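Local atomic coordinates of exodeoxyribonuclease III (Methanosarcina mazei, PDB entry 5J8N), a protein that probably cleaves DNA at abasic sites and trims duplex DNA from its 3' ends, as a magnesium-dependent nuclease of the AP/ExoA repair family. Residues 55-60 with 76-81; 183-188 with 223-228. The protein carries 3 engineered substitutions. One frame throughout, in Å; residues are numbered along the deposited sequence.

Contact 1 (55-60 with 76-81); sequences GYYNYF and KNKPIK
Y57 takes K78 over one face of its ring and Y59 meets P79 in a surface contact, mostly of side chains, where the outermost strand 57-61 of the six-stranded sheet meets the loop that leaves its neighbour, strand 71-75. No direct hydrogen bond joins the two segments. K78 supplies a CH-pi contact: its CB stands 3.8 Å from the centroid of the Y57 ring and 14° off the normal. The K78 chain bends at chi3 (-66°), which brings K78 CE back to 3.7 Å from Y57 CE1. At the rim of the same ring, K76 O lies in plane, 3.6 Å from Y57 CE2. Cutting Y57 back to an alanine is likely to leave the aliphatic part of K78 without the ring beneath it and open a gap beside the K76 carbonyl. Farther along, Y59 and P79 approach from opposite directions, with P79 CD 3.3 Å from Y59 OH and P79 CG 3.5 Å from Y59 CE2. At the other end, the extended K76 chain crosses Y56, K76 CE lying 3.7 Å from Y56 OH; the polar ends go elsewhere, Y56 OH to F31 O and K76 NZ to H29 O. One water donates to both G55 O (2.5 Å) and K76 O (2.8 Å). Backbone bonds of Y57 with S75 and Y59 with T73 make 57-61 and 71-75 an antiparallel edge pair of one sheet in the DNase I-like fold.

Contact 2 (183-188 with 223-228); sequences KFLAAG and YVFVSE
Aromatic and apolar contacts between F184, L185 and F225 join the C-terminal part of helix 175-186 to strand 218-227, and one backbone bond closes the end. The two phenylalanines form a T-shaped (edge-to-face) pair: F184 points its CE2 edge at the face of F225, with centroids 4.7 Å apart and planes at 69°. F184 CE2 sits over the centre of the F225 ring and is 3.6 Å from F225 CD2. F184 reaches it with CG anti to the backbone N (chi1 169°), which sends the ring off the helix toward the strand. L185 adds one methyl, L185 CD2, 3.8 Å from F225 CD1. Around this pair, W180 of the same helix, Y189 of strand 189-191 and F132 of helix 119-141 also meet the F184 ring, and V152 touches F225.

The polar part is a single hydrogen bond, E228 N to G188 O, at 3.0 Å and 147°, the donor tilted from the carbonyl plane. G188, with positive phi, is where the chain leaves the helix to enter strand 189-191, which pairs antiparallel with 218-227. E228 turns its carboxylate to R231. The whole is a helix packed through F184 and L185 on strand 218-227, one helical layer against a sheet of the alpha/beta sandwich of the DNase I-like fold.

Contact 1 comes first along the chain: both its segments precede those of contact 2, and both contacts belong to the DNase I-like domain. Their centres are 25 Å apart and their nearest atoms about 15 Å. Residues 57-60 belong to the edge of the six-stranded sheet, and 76-81 lead from it toward strand 81-84 of the other sheet; 223-227 are the end of strand 218-227 of that second sheet, against which helix 175-186 packs. The pair thus samples both sheets of the sandwich. Contact 1 is at the surface, away from the metal-binding and predicted catalytic residues, whereas the F225 side chain of contact 2 is about 9 Å from those of D151 and D222, both predicted to matter for catalysis.

Contact 1 (55-60 with 76-81)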
# COMPACT_ATOMS: atom_id res chain seq x y z
N GLY A 55 20.96 -4.54 8.35
CA GLY A 55 21.02 -3.48 7.34
C GLY A 55 19.67 -2.80 7.11
O GLY A 55 19.60 -1.94 6.24
N TYR A 56 18.62 -3.21 7.83
CA TYR A 56 17.31 -2.51 7.78
C TYR A 56 16.82 -2.15 9.18
O TYR A 56 17.01 -2.91 10.10
CB TYR A 56 16.22 -3.34 7.12
CG TYR A 56 16.33 -3.48 5.62
CD1 TYR A 56 15.70 -2.57 4.78
CD2 TYR A 56 17.02 -4.55 5.07
CE1 TYR A 56 15.76 -2.70 3.36
CE2 TYR A 56 17.11 -4.68 3.67
CZ TYR A 56 16.46 -3.77 2.83
OH TYR A 56 16.57 -3.92 1.46
N TYR A 57 16.24 -0.97 9.29
CA TYR A 57 15.38 -0.61 10.42
C TYR A 57 14.03 -1.19 10.09
O TYR A 57 13.63 -1.24 8.92
CB TYR A 57 15.31 0.89 10.59
CG TYR A 57 16.66 1.48 10.96
CD1 TYR A 57 17.05 1.59 12.30
CD2 TYR A 57 17.55 1.94 9.98
CE1 TYR A 57 18.28 2.10 12.64
CE2 TYR A 57 18.79 2.46 10.33
CZ TYR A 57 19.14 2.52 11.67
OH TYR A 57 20.36 3.03 12.03
N ASN A 58 13.27 -1.59 11.11
CA ASN A 58 11.90 -2.00 10.82
C ASN A 58 10.93 -1.51 11.87
O ASN A 58 11.31 -1.37 13.04
CB ASN A 58 11.81 -3.54 10.69
CG ASN A 58 11.91 -4.25 12.01
OD1 ASN A 58 10.90 -4.48 12.68
ND2 ASN A 58 13.14 -4.53 12.45
N TYR A 59 9.70 -1.25 11.41
CA TYR A 59 8.64 -0.66 12.27
C TYR A 59 7.34 -1.30 11.91
O TYR A 59 7.02 -1.41 10.72
CB TYR A 59 8.56 0.86 12.07
CG TYR A 59 9.94 1.49 12.25
CD1 TYR A 59 10.43 1.73 13.51
CD2 TYR A 59 10.74 1.74 11.15
CE1 TYR A 59 11.72 2.24 13.67
CE2 TYR A 59 11.99 2.22 11.32
CZ TYR A 59 12.47 2.49 12.53
OH TYR A 59 13.78 2.93 12.71
N PHE A 60 6.56 -1.74 12.89
CA PHE A 60 5.31 -2.44 12.64
C PHE A 60 4.21 -1.88 13.50
O PHE A 60 4.48 -1.44 14.67
CB PHE A 60 5.45 -3.95 12.97
CG PHE A 60 6.13 -4.74 11.89
CD1 PHE A 60 7.52 -4.78 11.82
CD2 PHE A 60 5.36 -5.31 10.87
CE1 PHE A 60 8.13 -5.51 10.76
CE2 PHE A 60 5.95 -6.05 9.83
CZ PHE A 60 7.35 -6.14 9.79
N LYS A 76 16.42 1.09 4.85
CA LYS A 76 17.86 1.14 5.09
C LYS A 76 18.25 2.35 5.94
O LYS A 76 19.17 2.25 6.76
CB LYS A 76 18.65 1.17 3.75
CG LYS A 76 18.45 -0.12 2.95
CD LYS A 76 19.39 -0.16 1.73
CE LYS A 76 19.17 -1.41 0.91
NZ LYS A 76 20.25 -1.52 -0.14
N ASN A 77 17.55 3.47 5.74
CA ASN A 77 17.77 4.69 6.53
C ASN A 77 16.79 4.77 7.71
O ASN A 77 15.64 4.35 7.58
CB ASN A 77 17.62 5.92 5.65
CG ASN A 77 18.76 6.08 4.64
OD1 ASN A 77 19.86 5.58 4.84
ND2 ASN A 77 18.48 6.79 3.56
N LYS A 78 17.26 5.35 8.81
CA LYS A 78 16.40 5.50 9.99
C LYS A 78 15.45 6.67 9.75
O LYS A 78 15.88 7.74 9.39
CB LYS A 78 17.23 5.76 11.26
CG LYS A 78 16.35 5.74 12.52
CD LYS A 78 17.06 6.33 13.73
CE LYS A 78 18.23 5.49 14.13
NZ LYS A 78 18.72 5.96 15.47
N PRO A 79 14.16 6.43 9.96
CA PRO A 79 13.24 7.55 9.88
C PRO A 79 13.54 8.64 10.87
O PRO A 79 14.03 8.36 11.97
CB PRO A 79 11.89 6.95 10.27
CG PRO A 79 12.04 5.48 10.14
CD PRO A 79 13.49 5.17 10.31
N ILE A 80 13.20 9.88 10.53
CA ILE A 80 13.29 10.97 11.50
C ILE A 80 12.04 11.13 12.35
O ILE A 80 12.07 11.87 13.33
CB ILE A 80 13.62 12.32 10.81
CG1 ILE A 80 12.51 12.73 9.86
CG2 ILE A 80 14.90 12.21 9.98
CD1 ILE A 80 12.87 14.08 9.13
N LYS A 81 10.96 10.45 11.99
CA LYS A 81 9.69 10.47 12.77
C LYS A 81 8.94 9.20 12.42
O LYS A 81 8.95 8.74 11.27
CB LYS A 81 8.84 11.71 12.42
CG LYS A 81 7.64 11.94 13.32
CD LYS A 81 6.94 13.31 13.01
CE LYS A 81 6.66 14.04 14.33
NZ LYS A 81 5.84 13.21 15.28
O HOH W 1 20.97 0.13 6.61

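Contact 2 (183-188 with 223-228)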
# COMPACT_ATOMS: atom_id res chain seq x y z
N LYS A 183 -11.64 12.10 -6.27
CA LYS A 183 -11.58 13.26 -5.36
C LYS A 183 -10.17 13.35 -4.75
O LYS A 183 -9.60 14.44 -4.67
CB LYS A 183 -12.64 13.12 -4.29
CG LYS A 183 -12.62 14.23 -3.23
CD LYS A 183 -13.59 13.79 -2.12
CE LYS A 183 -13.59 14.79 -0.97
NZ LYS A 183 -14.58 14.38 0.09
N PHE A 184 -9.62 12.21 -4.34
CA PHE A 184 -8.26 12.16 -3.79
C PHE A 184 -7.25 12.72 -4.82
O PHE A 184 -6.50 13.64 -4.53
CB PHE A 184 -7.99 10.69 -3.42
CG PHE A 184 -6.56 10.34 -3.08
CD1 PHE A 184 -5.70 11.23 -2.43
CD2 PHE A 184 -6.11 9.06 -3.37
CE1 PHE A 184 -4.38 10.83 -2.10
CE2 PHE A 184 -4.81 8.67 -3.04
CZ PHE A 184 -3.97 9.56 -2.42
N LEU A 185 -7.25 12.16 -6.03
CA LEU A 185 -6.23 12.63 -6.99
C LEU A 185 -6.42 14.10 -7.33
O LEU A 185 -5.45 14.82 -7.46
CB LEU A 185 -6.26 11.78 -8.26
CG LEU A 185 -5.95 10.28 -8.05
CD1 LEU A 185 -5.84 9.58 -9.39
CD2 LEU A 185 -4.67 10.07 -7.25
N ALA A 186 -7.67 14.55 -7.45
CA ALA A 186 -7.95 15.95 -7.73
C ALA A 186 -7.47 16.91 -6.63
O ALA A 186 -7.23 18.10 -6.93
CB ALA A 186 -9.44 16.14 -7.98
N ALA A 187 -7.23 16.40 -5.43
CA ALA A 187 -6.65 17.22 -4.36
C ALA A 187 -5.17 17.49 -4.56
O ALA A 187 -4.59 18.24 -3.81
CB ALA A 187 -6.88 16.56 -3.00
N GLY A 188 -4.59 16.87 -5.58
CA GLY A 188 -3.21 17.17 -5.98
C GLY A 188 -2.27 16.01 -5.74
O GLY A 188 -1.14 16.21 -5.28
N TYR A 223 -1.13 0.60 -5.03
CA TYR A 223 -0.71 1.85 -5.68
C TYR A 223 0.42 2.50 -4.89
O TYR A 223 0.58 2.24 -3.69
CB TYR A 223 -1.87 2.84 -5.71
CG TYR A 223 -3.15 2.42 -6.39
CD1 TYR A 223 -4.04 1.53 -5.78
CD2 TYR A 223 -3.52 3.00 -7.61
CE1 TYR A 223 -5.23 1.17 -6.38
CE2 TYR A 223 -4.73 2.63 -8.25
CZ TYR A 223 -5.58 1.74 -7.58
OH TYR A 223 -6.78 1.45 -8.19
N VAL A 224 1.15 3.36 -5.57
CA VAL A 224 1.95 4.34 -4.84
C VAL A 224 1.54 5.69 -5.38
O VAL A 224 1.65 5.97 -6.58
CB VAL A 224 3.48 4.15 -4.93
CG1 VAL A 224 4.18 5.11 -3.98
CG2 VAL A 224 3.88 2.69 -4.61
N PHE A 225 1.04 6.56 -4.51
CA PHE A 225 0.66 7.92 -4.85
C PHE A 225 1.72 8.88 -4.39
O PHE A 225 2.40 8.62 -3.38
CB PHE A 225 -0.66 8.31 -4.20
CG PHE A 225 -1.77 7.34 -4.46
CD1 PHE A 225 -2.47 7.38 -5.68
CD2 PHE A 225 -2.09 6.40 -3.53
CE1 PHE A 225 -3.52 6.46 -5.92
CE2 PHE A 225 -3.14 5.49 -3.75
CZ PHE A 225 -3.84 5.52 -4.97
N VAL A 226 1.88 9.96 -5.12
CA VAL A 226 2.77 11.06 -4.64
C VAL A 226 2.03 12.35 -4.72
O VAL A 226 1.20 12.58 -5.61
CB VAL A 226 4.10 11.14 -5.41
CG1 VAL A 226 4.91 9.81 -5.23
CG2 VAL A 226 3.90 11.48 -6.91
N SER A 227 2.30 13.25 -3.78
CA SER A 227 1.85 14.62 -3.94
C SER A 227 2.51 15.23 -5.18
O SER A 227 3.61 14.85 -5.58
CB SER A 227 2.16 15.44 -2.70
OG SER A 227 3.52 15.24 -2.31
N GLU A 228 1.81 16.18 -5.79
CA GLU A 228 2.27 16.79 -7.04
C GLU A 228 3.66 17.37 -6.94
O GLU A 228 4.39 17.37 -7.94
CB GLU A 228 1.25 17.90 -7.44
CG GLU A 228 1.73 18.86 -8.53
CD GLU A 228 1.85 18.19 -9.86
OE1 GLU A 228 2.70 18.64 -10.67
OE2 GLU A 228 1.08 17.22 -10.09